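Galectin-1 (Bufo arenarum, PDB 1A78) binds beta-galactosides and probably many complex carbohydrates as a homodimer, and may regulate cell differentiation and apoptosis. Local coordinates at residues Phe90-Gln95 with Arg112-Ser117; Asn47-Leu52 with Glu72-Val77; Lys96-Ile99 with Asp105-Ser108; Ala84-Cys89 with Glu124-Lys129. One frame throughout, in Å; residues are numbered along the deposited sequence.

Contact 1: Phe90-Gln95 with Arg112-Ser117; sequences FEYQTQ and RKVLPS
Tyr-92 reaches with its hydroxyl to the backbone of Leu-115, and beside it the methyl groups of Val-114 lie against Thr-94. The tyrosine ring meets the carbonyl oxygen of Leu-115 edge-on and near its own plane. Because CG is anti to the backbone N (chi1 176°), the long ring extends from the end of strand 85-92 straight across to the facing loop. OH then donates to Leu-115 O at 2.7 Å, arriving in the carbonyl plane on a lone pair, with a C=O...donor angle of 133°. A tyrosine suits the place: it is rigid and long enough to span a gap in which CA of Tyr-92 lies 10.3 Å from CA of Leu-115, and it is polar where it arrives.

Val-114 supplies the apolar part. CG1 lies 3.6 Å from Tyr-92 OH and 3.8 Å from Thr-94 CB, the side chains of Val-114 and Thr-94 meeting at a slant. The same methyl is only 3.0 Å from Thr-94 O, a tight approach, and chi1 of -134° is far from a staggered value, so its exact position is doubtful. Pro-14 touches both Tyr-92 and Thr-94, and Leu-115 packs on Leu-43, which places the contact at one end of the galectin beta sandwich. The chemistry implies a directional anchor: one neutral hydrogen bond from a largely buried ring helps to hold a loop that has no regular secondary structure.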
loop_
_atom_site.group_PDB
_atom_site.type_symbol
_atom_site.label_atom_id
_atom_site.label_comp_id
_atom_site.label_asym_id
_atom_site.label_seq_id
_atom_site.Cartn_x
_atom_site.Cartn_y
_atom_site.Cartn_z
ATOM N N PHE A 90 7.641 -4.172 -10.986
ATOM C CA PHE A 90 7.384 -3.363 -12.155
ATOM C C PHE A 90 8.283 -2.164 -12.061
ATOM O O PHE A 90 8.234 -1.413 -11.090
ATOM C CB PHE A 90 5.927 -2.868 -12.166
ATOM C CG PHE A 90 4.933 -3.931 -11.937
ATOM C CD1 PHE A 90 4.578 -4.293 -10.652
ATOM C CD2 PHE A 90 4.370 -4.612 -13.012
ATOM C CE1 PHE A 90 3.678 -5.337 -10.428
ATOM C CE2 PHE A 90 3.464 -5.658 -12.810
ATOM C CZ PHE A 90 3.119 -6.026 -11.523
ATOM N N GLU A 91 9.048 -1.948 -13.110
ATOM C CA GLU A 91 9.963 -0.851 -13.184
ATOM C C GLU A 91 9.396 0.052 -14.250
ATOM O O GLU A 91 9.065 -0.407 -15.343
ATOM C CB GLU A 91 11.329 -1.385 -13.592
ATOM C CG GLU A 91 12.450 -0.374 -13.552
ATOM C CD GLU A 91 13.680 -0.912 -14.248
ATOM O OE1 GLU A 91 14.154 -2.024 -13.894
ATOM O OE2 GLU A 91 14.140 -0.253 -15.195
ATOM N N TYR A 92 9.296 1.340 -13.946
ATOM C CA TYR A 92 8.736 2.308 -14.868
ATOM C C TYR A 92 9.811 3.134 -15.532
ATOM O O TYR A 92 10.661 3.715 -14.870
ATOM C CB TYR A 92 7.755 3.213 -14.112
ATOM C CG TYR A 92 7.138 4.342 -14.902
ATOM C CD1 TYR A 92 6.830 4.203 -16.260
ATOM C CD2 TYR A 92 6.819 5.547 -14.280
ATOM C CE1 TYR A 92 6.217 5.234 -16.963
ATOM C CE2 TYR A 92 6.205 6.586 -14.984
ATOM C CZ TYR A 92 5.905 6.423 -16.315
ATOM O OH TYR A 92 5.278 7.445 -16.996
ATOM N N GLN A 93 9.795 3.119 -16.856
ATOM C CA GLN A 93 10.701 3.892 -17.682
ATOM C C GLN A 93 9.720 4.688 -18.570
ATOM O O GLN A 93 8.593 4.250 -18.794
ATOM C CB GLN A 93 11.592 2.951 -18.483
ATOM C CG GLN A 93 12.514 2.056 -17.614
ATOM C CD GLN A 93 13.676 2.827 -16.960
ATOM O OE1 GLN A 93 14.131 3.840 -17.482
ATOM N NE2 GLN A 93 14.137 2.354 -15.810
ATOM N N THR A 94 10.095 5.868 -19.039
ATOM C CA THR A 94 9.152 6.673 -19.822
ATOM C C THR A 94 8.588 6.054 -21.105
ATOM O O THR A 94 7.590 6.540 -21.655
ATOM C CB THR A 94 9.765 8.046 -20.188
ATOM O OG1 THR A 94 11.110 7.863 -20.652
ATOM C CG2 THR A 94 9.763 8.983 -18.977
ATOM N N GLN A 95 9.228 4.992 -21.584
ATOM C CA GLN A 95 8.829 4.361 -22.829
ATOM C C GLN A 95 8.212 2.987 -22.671
ATOM O O GLN A 95 7.408 2.573 -23.506
ATOM C CB GLN A 95 10.040 4.288 -23.767
ATOM C CG GLN A 95 11.341 3.868 -23.051
ATOM C CD GLN A 95 12.512 3.677 -24.011
ATOM O OE1 GLN A 95 13.296 2.721 -23.877
ATOM N NE2 GLN A 95 12.637 4.580 -24.990
ATOM N N ARG A 112 1.785 3.457 -23.339
ATOM C CA ARG A 112 0.960 4.095 -24.360
ATOM C C ARG A 112 0.601 5.534 -24.008
ATOM O O ARG A 112 0.111 6.284 -24.843
ATOM C CB ARG A 112 -0.250 3.203 -24.676
ATOM C CG ARG A 112 0.195 1.734 -24.678
ATOM C CD ARG A 112 -0.536 0.818 -25.643
ATOM N NE ARG A 112 -1.322 -0.177 -24.929
ATOM C CZ ARG A 112 -1.518 -1.437 -25.311
ATOM N NH1 ARG A 112 -0.972 -1.908 -26.418
ATOM N NH2 ARG A 112 -2.319 -2.214 -24.596
ATOM N N LYS A 113 0.965 5.942 -22.801
ATOM C CA LYS A 113 0.718 7.298 -22.325
ATOM C C LYS A 113 1.726 7.606 -21.241
ATOM O O LYS A 113 1.740 6.947 -20.204
ATOM C CB LYS A 113 -0.691 7.418 -21.744
ATOM C CG LYS A 113 -0.998 8.791 -21.198
ATOM C CD LYS A 113 -2.446 8.914 -20.838
ATOM C CE LYS A 113 -2.702 10.294 -20.279
ATOM N NZ LYS A 113 -2.339 11.381 -21.232
ATOM N N VAL A 114 2.600 8.574 -21.485
ATOM C CA VAL A 114 3.588 8.907 -20.471
ATOM C C VAL A 114 3.026 9.904 -19.467
ATOM O O VAL A 114 2.499 10.960 -19.826
ATOM C CB VAL A 114 4.933 9.400 -21.034
ATOM C CG1 VAL A 114 6.063 8.684 -20.293
ATOM C CG2 VAL A 114 5.038 9.130 -22.511
ATOM N N LEU A 115 3.059 9.480 -18.213
ATOM C CA LEU A 115 2.573 10.242 -17.086
ATOM C C LEU A 115 3.804 10.708 -16.335
ATOM O O LEU A 115 4.820 10.007 -16.321
ATOM C CB LEU A 115 1.765 9.311 -16.169
ATOM C CG LEU A 115 0.560 8.630 -16.824
ATOM C CD1 LEU A 115 -0.028 7.554 -15.918
ATOM C CD2 LEU A 115 -0.468 9.690 -17.185
ATOM N N PRO A 116 3.755 11.927 -15.759
ATOM C CA PRO A 116 4.889 12.464 -14.993
ATOM C C PRO A 116 5.224 11.499 -13.826
ATOM O O PRO A 116 6.359 11.453 -13.359
ATOM C CB PRO A 116 4.349 13.797 -14.491
ATOM C CG PRO A 116 3.404 14.205 -15.576
ATOM C CD PRO A 116 2.689 12.937 -15.915
ATOM N N SER A 117 4.217 10.766 -13.350
ATOM C CA SER A 117 4.371 9.776 -12.299
ATOM C C SER A 117 3.112 8.931 -12.335
ATOM O O SER A 117 2.099 9.370 -12.862
ATOM C CB SER A 117 4.522 10.419 -10.921
ATOM O OG SER A 117 3.278 10.758 -10.342
#

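Contact 2: Asn47-Leu52 with Glu72-Val77; sequences NARFDL and EQREEV. With YIO (1-thio-beta-D-galactopyranose), chain C; GAL (beta-D-galactopyranose), chain B.
In the galactoside-binding site of this galectin, the guanidinium groups of Arg-49 and Arg-74 meet around the bound thio-digalactose, with planes 78° apart and Arg-49 NH1 3.7 Å from Arg-74 NH2. Asp-55 forms salt bridges to both, and the sugar hydroxyls take further N-H groups. Arg-49 is extended from CG to NE, and its NE donates to Asn-47 OD1 at 3.0 Å almost straight (172°), coming from above the amide carbonyl plane. This bond limits rotation of the guanidinium, whose NH2 binds O4 of the thiogalactose at 2.9 Å while NH1 binds O2 of the second galactose, also at 2.9 Å. Both arginines stand on the six-stranded sheet of the galectin sandwich, on strands 41-49 and 68-75, with strand 58-65 running between them. Glu-72, two residues before Arg-74, suits an acceptor's role: its OE2 takes hydrogen bonds from thiogalactose O6 and galactose O2, each 2.6 Å long, so one carboxylate oxygen bridges the two rings. Its OE1 forms a salt bridge with Arg-74 NH1 at 2.6 Å, which probably keeps the carboxylate ionised and turned toward the sugar. Arg-74 NH2 in turn donates to galactose O3 at 3.3 Å.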
loop_
_atom_site.group_PDB
_atom_site.type_symbol
_atom_site.label_atom_id
_atom_site.label_comp_id
_atom_site.label_asym_id
_atom_site.label_seq_id
_atom_site.Cartn_x
_atom_site.Cartn_y
_atom_site.Cartn_z
ATOM N N ASN A 47 -2.647 -9.359 -16.154
ATOM C CA ASN A 47 -3.572 -10.411 -15.756
ATOM C C ASN A 47 -3.029 -11.840 -15.975
ATOM O O ASN A 47 -2.852 -12.270 -17.117
ATOM C CB ASN A 47 -4.870 -10.174 -16.539
ATOM C CG ASN A 47 -6.014 -11.078 -16.118
ATOM O OD1 ASN A 47 -7.027 -11.115 -16.807
ATOM N ND2 ASN A 47 -5.893 -11.771 -14.982
ATOM N N ALA A 48 -2.738 -12.553 -14.887
ATOM C CA ALA A 48 -2.236 -13.925 -14.977
ATOM C C ALA A 48 -3.446 -14.850 -14.941
ATOM O O ALA A 48 -4.086 -15.015 -13.896
ATOM C CB ALA A 48 -1.289 -14.241 -13.822
ATOM N N ARG A 49 -3.742 -15.469 -16.082
ATOM C CA ARG A 49 -4.886 -16.360 -16.232
ATOM C C ARG A 49 -4.610 -17.847 -16.094
ATOM O O ARG A 49 -4.054 -18.465 -16.982
ATOM C CB ARG A 49 -5.559 -16.087 -17.583
ATOM C CG ARG A 49 -6.037 -14.646 -17.727
ATOM C CD ARG A 49 -6.741 -14.374 -19.047
ATOM N NE ARG A 49 -7.290 -13.019 -19.090
ATOM C CZ ARG A 49 -7.947 -12.488 -20.121
ATOM N NH1 ARG A 49 -8.163 -13.191 -21.231
ATOM N NH2 ARG A 49 -8.360 -11.233 -20.057
ATOM N N PHE A 50 -4.992 -18.417 -14.963
ATOM C CA PHE A 50 -4.823 -19.850 -14.749
ATOM C C PHE A 50 -5.774 -20.584 -15.701
ATOM O O PHE A 50 -5.373 -21.459 -16.459
ATOM C CB PHE A 50 -5.160 -20.220 -13.304
ATOM C CG PHE A 50 -4.112 -19.821 -12.336
ATOM C CD1 PHE A 50 -3.018 -20.649 -12.106
ATOM C CD2 PHE A 50 -4.178 -18.587 -11.691
ATOM C CE1 PHE A 50 -1.989 -20.251 -11.245
ATOM C CE2 PHE A 50 -3.159 -18.175 -10.828
ATOM C CZ PHE A 50 -2.058 -19.012 -10.606
ATOM N N ASP A 51 -7.033 -20.185 -15.680
ATOM C CA ASP A 51 -8.024 -20.771 -16.536
ATOM C C ASP A 51 -9.111 -19.721 -16.642
ATOM O O ASP A 51 -10.018 -19.691 -15.825
ATOM C CB ASP A 51 -8.549 -22.037 -15.878
ATOM C CG ASP A 51 -9.437 -22.843 -16.791
ATOM O OD1 ASP A 51 -9.540 -22.487 -17.989
ATOM O OD2 ASP A 51 -10.023 -23.837 -16.311
ATOM N N LEU A 52 -9.006 -18.840 -17.628
ATOM C CA LEU A 52 -9.984 -17.775 -17.784
ATOM C C LEU A 52 -10.185 -17.322 -19.237
ATOM O O LEU A 52 -9.229 -16.966 -19.923
ATOM C CB LEU A 52 -9.573 -16.588 -16.912
ATOM C CG LEU A 52 -10.530 -15.405 -16.748
ATOM C CD1 LEU A 52 -11.672 -15.816 -15.810
ATOM C CD2 LEU A 52 -9.761 -14.201 -16.192
ATOM N N GLU A 72 -4.360 -6.142 -26.556
ATOM C CA GLU A 72 -3.784 -7.097 -25.627
ATOM C C GLU A 72 -2.421 -7.550 -26.135
ATOM O O GLU A 72 -2.153 -7.519 -27.342
ATOM C CB GLU A 72 -4.677 -8.333 -25.466
ATOM C CG GLU A 72 -6.070 -8.080 -24.895
ATOM C CD GLU A 72 -6.756 -9.365 -24.438
ATOM O OE1 GLU A 72 -6.338 -10.442 -24.881
ATOM O OE2 GLU A 72 -7.696 -9.324 -23.621
ATOM N N GLN A 73 -1.555 -7.918 -25.195
ATOM C CA GLN A 73 -0.225 -8.434 -25.473
ATOM C C GLN A 73 -0.196 -9.674 -24.609
ATOM O O GLN A 73 -0.244 -9.569 -23.385
ATOM C CB GLN A 73 0.881 -7.470 -25.033
ATOM C CG GLN A 73 2.266 -8.139 -24.988
ATOM C CD GLN A 73 3.408 -7.175 -24.677
ATOM O OE1 GLN A 73 3.522 -6.116 -25.292
ATOM N NE2 GLN A 73 4.263 -7.546 -23.720
ATOM N N ARG A 74 -0.227 -10.847 -25.223
ATOM C CA ARG A 74 -0.203 -12.075 -24.447
ATOM C C ARG A 74 1.232 -12.547 -24.255
ATOM O O ARG A 74 2.115 -12.120 -24.990
ATOM C CB ARG A 74 -1.033 -13.162 -25.131
ATOM C CG ARG A 74 -2.526 -12.957 -25.007
ATOM C CD ARG A 74 -3.284 -14.274 -25.160
ATOM N NE ARG A 74 -4.679 -14.171 -24.727
ATOM C CZ ARG A 74 -5.539 -13.260 -25.172
ATOM N NH1 ARG A 74 -5.158 -12.372 -26.080
ATOM N NH2 ARG A 74 -6.752 -13.170 -24.638
ATOM N N GLU A 75 1.463 -13.407 -23.268
ATOM C CA GLU A 75 2.790 -13.937 -22.998
ATOM C C GLU A 75 2.614 -15.354 -22.517
ATOM O O GLU A 75 1.644 -15.668 -21.836
ATOM C CB GLU A 75 3.529 -13.123 -21.942
ATOM C CG GLU A 75 4.909 -12.684 -22.388
ATOM C CD GLU A 75 4.874 -11.417 -23.219
ATOM O OE1 GLU A 75 3.963 -10.599 -23.003
ATOM O OE2 GLU A 75 5.756 -11.208 -24.077
ATOM N N GLU A 76 3.575 -16.206 -22.852
ATOM C CA GLU A 76 3.519 -17.626 -22.498
ATOM C C GLU A 76 4.227 -18.062 -21.204
ATOM O O GLU A 76 3.960 -19.146 -20.697
ATOM C CB GLU A 76 4.021 -18.461 -23.683
ATOM C CG GLU A 76 3.388 -18.094 -25.053
ATOM C CD GLU A 76 1.879 -18.322 -25.100
ATOM O OE1 GLU A 76 1.427 -19.339 -24.521
ATOM O OE2 GLU A 76 1.155 -17.492 -25.712
ATOM N N VAL A 77 5.157 -17.263 -20.693
ATOM C CA VAL A 77 5.831 -17.621 -19.444
ATOM C C VAL A 77 4.819 -17.458 -18.315
ATOM O O VAL A 77 4.197 -16.414 -18.179
ATOM C CB VAL A 77 7.081 -16.736 -19.189
ATOM C CG1 VAL A 77 7.615 -16.953 -17.775
ATOM C CG2 VAL A 77 8.173 -17.098 -20.178
HETATM C C1 YIO C . -10.964 -8.836 -20.820
HETATM C C2 YIO C . -11.073 -9.013 -19.326
HETATM C C3 YIO C . -10.494 -7.805 -18.616
HETATM C C4 YIO C . -9.049 -7.679 -19.011
HETATM C C5 YIO C . -8.949 -7.564 -20.532
HETATM C C6 YIO C . -7.524 -7.557 -21.017
HETATM O O2 YIO C . -12.427 -9.169 -18.968
HETATM O O3 YIO C . -10.578 -8.000 -17.216
HETATM O O4 YIO C . -8.338 -8.813 -18.542
HETATM O O5 YIO C . -9.599 -8.667 -21.193
HETATM O O6 YIO C . -7.473 -7.046 -22.340
HETATM S S1 YIO C . -11.411 -10.452 -21.506
HETATM C C1 GAL B . -11.183 -10.061 -23.275
HETATM C C2 GAL B . -10.378 -11.183 -23.954
HETATM C C3 GAL B . -10.084 -10.825 -25.415
HETATM C C4 GAL B . -11.391 -10.490 -26.146
HETATM C C5 GAL B . -12.095 -9.374 -25.404
HETATM C C6 GAL B . -13.409 -9.059 -26.076
HETATM O O2 GAL B . -9.156 -11.409 -23.274
HETATM O O3 GAL B . -9.439 -11.920 -26.048
HETATM O O4 GAL B . -12.251 -11.626 -26.168
HETATM O O5 GAL B . -12.381 -9.801 -24.040
HETATM O O6 GAL B . -14.228 -8.275 -25.238
#

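Contact 3: Lys96-Ile99 with Asp105-Ser108; sequences KIII and DQFS
The amide N of Ile-99 donates to the carbonyl O of Phe-107 at 2.8 Å, nearly straight at the hydrogen (170°), and Phe-107 N returns a bond to Ile-99 O at 3.0 Å. The two residues thus form a hydrogen-bonded antiparallel pair in the beta hairpin of strands 96-101 and 106-110, at the margin of the five-stranded sheet of the galectin sandwich. Ile-98 and Ser-108, one step along, make a non-hydrogen-bonded pair. Ile-99 O also receives a weak CA-H...O contact from Gln-106 CA, at 3.1 Å.

On the face that carries Ile-99 and Phe-107, Ile-99 CB lies over one face of the aromatic ring, 4.3 Å above the plane and offset toward the rim, and Ile-99 CD1 meets Phe-107 CE1 at 3.9 Å. The ring is held beside its neighbour because CG sits between the backbone N and the carbonyl carbon (chi1 69°). This apolar pair suits the inward side, since both residues also touch Phe-46 of the opposite sheet, a residue of the galactoside-binding site.

The other face, with Ile-98 and Ser-108, is more polar. Gln-106, extended beyond CG, lays its aliphatic portion against Ile-98, which lets a hydrophilic residue contribute hydrocarbon packing at an exposed position. Lys-96 does much the same: chi1 of 73° and an extended chi2 lay methylene CD against the small serine, and the bend at chi3 carries CE and NZ farther off. Lys-96 CD rests 3.8 Å from Ser-108 OG, while Ile-98 CG2 and Gln-106 CG approach to 3.6 Å.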
loop_
_atom_site.group_PDB
_atom_site.type_symbol
_atom_site.label_atom_id
_atom_site.label_comp_id
_atom_site.label_asym_id
_atom_site.label_seq_id
_atom_site.Cartn_x
_atom_site.Cartn_y
_atom_site.Cartn_z
ATOM N N LYS A 96 8.556 2.300 -21.590
ATOM C CA LYS A 96 8.052 0.957 -21.351
ATOM C C LYS A 96 8.108 0.633 -19.858
ATOM O O LYS A 96 8.839 1.272 -19.098
ATOM C CB LYS A 96 8.931 -0.056 -22.094
ATOM C CG LYS A 96 10.304 -0.227 -21.434
ATOM C CD LYS A 96 11.236 -1.180 -22.163
ATOM C CE LYS A 96 11.825 -0.544 -23.393
ATOM N NZ LYS A 96 13.033 -1.302 -23.843
ATOM N N ILE A 97 7.384 -0.402 -19.458
ATOM C CA ILE A 97 7.367 -0.840 -18.079
ATOM C C ILE A 97 7.972 -2.216 -18.128
ATOM O O ILE A 97 7.591 -3.021 -18.966
ATOM C CB ILE A 97 5.931 -0.916 -17.519
ATOM C CG1 ILE A 97 5.366 0.507 -17.391
ATOM C CG2 ILE A 97 5.924 -1.670 -16.191
ATOM C CD1 ILE A 97 3.894 0.611 -17.020
ATOM N N ILE A 98 8.978 -2.464 -17.305
ATOM C CA ILE A 98 9.625 -3.761 -17.274
ATOM C C ILE A 98 9.028 -4.571 -16.128
ATOM O O ILE A 98 8.938 -4.069 -15.007
ATOM C CB ILE A 98 11.149 -3.586 -17.116
ATOM C CG1 ILE A 98 11.693 -2.891 -18.367
ATOM C CG2 ILE A 98 11.836 -4.932 -16.870
ATOM C CD1 ILE A 98 12.898 -1.968 -18.138
ATOM N N ILE A 99 8.563 -5.786 -16.429
ATOM C CA ILE A 99 7.974 -6.678 -15.434
ATOM C C ILE A 99 8.964 -7.827 -15.163
ATOM O O ILE A 99 9.424 -8.477 -16.104
ATOM C CB ILE A 99 6.620 -7.277 -15.927
ATOM C CG1 ILE A 99 5.619 -6.167 -16.301
ATOM C CG2 ILE A 99 6.007 -8.153 -14.836
ATOM C CD1 ILE A 99 5.666 -5.687 -17.730
ATOM N N ASP A 105 12.684 -14.350 -14.654
ATOM C CA ASP A 105 12.003 -14.002 -15.898
ATOM C C ASP A 105 11.647 -12.536 -15.960
ATOM O O ASP A 105 11.322 -11.926 -14.943
ATOM C CB ASP A 105 10.721 -14.801 -16.047
ATOM C CG ASP A 105 10.974 -16.220 -16.443
ATOM O OD1 ASP A 105 11.574 -16.419 -17.529
ATOM O OD2 ASP A 105 10.575 -17.120 -15.664
ATOM N N GLN A 106 11.566 -12.015 -17.176
ATOM C CA GLN A 106 11.266 -10.614 -17.372
ATOM C C GLN A 106 10.773 -10.309 -18.796
ATOM O O GLN A 106 11.104 -11.016 -19.743
ATOM C CB GLN A 106 12.553 -9.837 -17.070
ATOM C CG GLN A 106 12.572 -8.372 -17.424
ATOM C CD GLN A 106 13.966 -7.780 -17.304
ATOM O OE1 GLN A 106 14.548 -7.744 -16.214
ATOM N NE2 GLN A 106 14.512 -7.316 -18.429
ATOM N N PHE A 107 9.919 -9.297 -18.929
ATOM C CA PHE A 107 9.441 -8.852 -20.238
ATOM C C PHE A 107 8.956 -7.422 -20.092
ATOM O O PHE A 107 8.847 -6.922 -18.985
ATOM C CB PHE A 107 8.362 -9.783 -20.802
ATOM C CG PHE A 107 7.058 -9.747 -20.071
ATOM C CD1 PHE A 107 6.069 -8.824 -20.424
ATOM C CD2 PHE A 107 6.786 -10.677 -19.074
ATOM C CE1 PHE A 107 4.837 -8.840 -19.794
ATOM C CE2 PHE A 107 5.550 -10.698 -18.436
ATOM C CZ PHE A 107 4.577 -9.785 -18.793
ATOM N N SER A 108 8.730 -6.723 -21.183
ATOM C CA SER A 108 8.267 -5.363 -21.037
ATOM C C SER A 108 6.933 -5.160 -21.747
ATOM O O SER A 108 6.489 -6.050 -22.485
ATOM C CB SER A 108 9.326 -4.385 -21.547
ATOM O OG SER A 108 9.385 -4.370 -22.956
#

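Contact 4: Ala84-Cys89 with Glu124-Lys129; sequences AEVMVC and EGLAFK
Two unlike interactions join Glu-85 with Lys-129 and Val-86 with Leu-126, near the start of strands 85-92 and 127-133 in the five-stranded sheet of the galectin sandwich. These strands do not pair with each other: strand 16-23 runs between them, so the contact is made by side chains reaching across it, and no backbone bond links the two segments.

The ionic part is a salt bridge, with Glu-85 OE2 3.2 Å from Lys-129 NZ. The two side chains, each extended beyond CG, cross at about a right angle over Ser-23 of the intervening strand, which both touch. Long, flexible, oppositely charged residues suit this exposed side, since they can span a strand and probably still keep their charged ends near water. The same lysine uses its backbone to hydrogen-bond with the second subunit, and Phe-128 packs on Thr-133 of that subunit, so the salt bridge ties strand 85-92 to the strand at the dimer interface.

The apolar part faces into the sandwich. Val-86 and Leu-126 are both buried and both touch Ile-24, and Phe-31 of the opposite sheet covers the leucine further. Branched aliphatic residues fit here, having no polar group to satisfy. Leu-126 directs its CG anti to the backbone N (chi1 -175°), which, with chi2 near 67°, carries CD1 toward the valine, and the closest atoms are Leu-126 CD1 and Val-86 CG2, 3.5 Å apart.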
loop_
_atom_site.group_PDB
_atom_site.type_symbol
_atom_site.label_atom_id
_atom_site.label_comp_id
_atom_site.label_asym_id
_atom_site.label_seq_id
_atom_site.Cartn_x
_atom_site.Cartn_y
_atom_site.Cartn_z
ATOM N N ALA A 84 -0.413 -20.592 -3.691
ATOM C CA ALA A 84 0.978 -20.261 -3.336
ATOM C C ALA A 84 1.226 -18.751 -3.309
ATOM O O ALA A 84 0.342 -17.970 -3.633
ATOM C CB ALA A 84 1.951 -20.935 -4.287
ATOM N N GLU A 85 2.425 -18.352 -2.907
ATOM C CA GLU A 85 2.798 -16.943 -2.827
ATOM C C GLU A 85 3.458 -16.416 -4.095
ATOM O O GLU A 85 4.246 -17.117 -4.724
ATOM C CB GLU A 85 3.778 -16.727 -1.682
ATOM C CG GLU A 85 3.161 -16.742 -0.302
ATOM C CD GLU A 85 4.014 -15.986 0.713
ATOM O OE1 GLU A 85 4.101 -14.733 0.596
ATOM O OE2 GLU A 85 4.580 -16.645 1.626
ATOM N N VAL A 86 3.180 -15.170 -4.457
ATOM C CA VAL A 86 3.804 -14.589 -5.630
ATOM C C VAL A 86 4.472 -13.275 -5.304
ATOM O O VAL A 86 4.106 -12.607 -4.333
ATOM C CB VAL A 86 2.796 -14.332 -6.754
ATOM C CG1 VAL A 86 2.332 -15.632 -7.311
ATOM C CG2 VAL A 86 1.616 -13.524 -6.252
ATOM N N MET A 87 5.419 -12.886 -6.149
ATOM C CA MET A 87 6.122 -11.625 -5.995
ATOM C C MET A 87 6.488 -11.120 -7.392
ATOM O O MET A 87 7.184 -11.808 -8.140
ATOM C CB MET A 87 7.352 -11.828 -5.132
ATOM C CG MET A 87 8.248 -10.642 -5.037
ATOM S SD MET A 87 9.704 -11.047 -4.039
ATOM C CE MET A 87 9.535 -12.846 -3.784
ATOM N N VAL A 88 5.959 -9.957 -7.768
ATOM C CA VAL A 88 6.200 -9.362 -9.084
ATOM C C VAL A 88 6.736 -7.941 -8.879
ATOM O O VAL A 88 6.341 -7.264 -7.929
ATOM C CB VAL A 88 4.860 -9.271 -9.947
ATOM C CG1 VAL A 88 5.177 -8.991 -11.421
ATOM C CG2 VAL A 88 4.029 -10.543 -9.825
ATOM N N CYS A 89 7.592 -7.481 -9.784
ATOM C CA CYS A 89 8.141 -6.142 -9.707
ATOM C C CYS A 89 7.930 -5.464 -11.044
ATOM O O CYS A 89 7.980 -6.102 -12.092
ATOM C CB CYS A 89 9.616 -6.196 -9.377
ATOM S SG CYS A 89 9.938 -7.416 -8.132
ATOM N N GLU A 124 -6.355 -7.554 -7.815
ATOM C CA GLU A 124 -7.645 -8.203 -7.921
ATOM C C GLU A 124 -7.437 -9.700 -7.736
ATOM O O GLU A 124 -6.628 -10.309 -8.442
ATOM C CB GLU A 124 -8.267 -7.976 -9.295
ATOM C CG GLU A 124 -8.401 -6.538 -9.785
ATOM C CD GLU A 124 -8.864 -6.495 -11.252
ATOM O OE1 GLU A 124 -9.274 -7.563 -11.780
ATOM O OE2 GLU A 124 -8.810 -5.411 -11.892
ATOM N N GLY A 125 -8.142 -10.289 -6.778
ATOM C CA GLY A 125 -8.036 -11.717 -6.571
ATOM C C GLY A 125 -6.677 -12.247 -6.166
ATOM O O GLY A 125 -6.306 -13.371 -6.512
ATOM N N LEU A 126 -5.966 -11.462 -5.373
ATOM C CA LEU A 126 -4.642 -11.821 -4.894
ATOM C C LEU A 126 -4.576 -11.268 -3.469
ATOM O O LEU A 126 -4.939 -10.111 -3.229
ATOM C CB LEU A 126 -3.607 -11.138 -5.784
ATOM C CG LEU A 126 -2.143 -11.439 -5.556
ATOM C CD1 LEU A 126 -1.837 -12.877 -5.900
ATOM C CD2 LEU A 126 -1.324 -10.494 -6.389
ATOM N N ALA A 127 -4.211 -12.113 -2.511
ATOM C CA ALA A 127 -4.114 -11.674 -1.119
ATOM C C ALA A 127 -2.829 -10.881 -0.906
ATOM O O ALA A 127 -1.738 -11.397 -1.098
ATOM C CB ALA A 127 -4.172 -12.872 -0.156
ATOM N N PHE A 128 -2.984 -9.618 -0.536
ATOM C CA PHE A 128 -1.883 -8.702 -0.278
ATOM C C PHE A 128 -1.034 -9.087 0.942
ATOM O O PHE A 128 -1.545 -9.518 1.966
ATOM C CB PHE A 128 -2.484 -7.304 -0.084
ATOM C CG PHE A 128 -1.525 -6.274 0.442
ATOM C CD1 PHE A 128 -0.628 -5.646 -0.404
ATOM C CD2 PHE A 128 -1.538 -5.926 1.790
ATOM C CE1 PHE A 128 0.241 -4.688 0.079
ATOM C CE2 PHE A 128 -0.674 -4.974 2.285
ATOM C CZ PHE A 128 0.217 -4.352 1.433
ATOM N N LYS A 129 0.275 -8.985 0.813
ATOM C CA LYS A 129 1.147 -9.256 1.947
ATOM C C LYS A 129 2.033 -8.031 2.143
ATOM O O LYS A 129 2.177 -7.551 3.248
ATOM C CB LYS A 129 1.982 -10.532 1.744
ATOM C CG LYS A 129 1.140 -11.809 1.768
ATOM C CD LYS A 129 1.981 -13.062 1.995
ATOM C CE LYS A 129 1.088 -14.269 2.327
ATOM N NZ LYS A 129 1.841 -15.483 2.813
#

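From the N terminus, contact 2 comes first: it links strands 41-49 and 68-75 of the six-stranded sheet and is complete at Val-77, before the others begin. Contact 4 then opens at Ala-84 and closes last, at Lys-129. Within its span lies contact 1 (90-95 with 112-117), and within that the hairpin of contact 3, so the three are concentric and none cross. Contacts 1 and 4 share strand 85-92, about 22 Å apart between centres, on opposite sides of the chain's centre. Contact 3 meets contact 1 through Glu-91 O and Ile-98 N, contact 4 through Val-88 and Ile-99, and contact 2 through Gln-73 and Ser-108, which joins the two sheets.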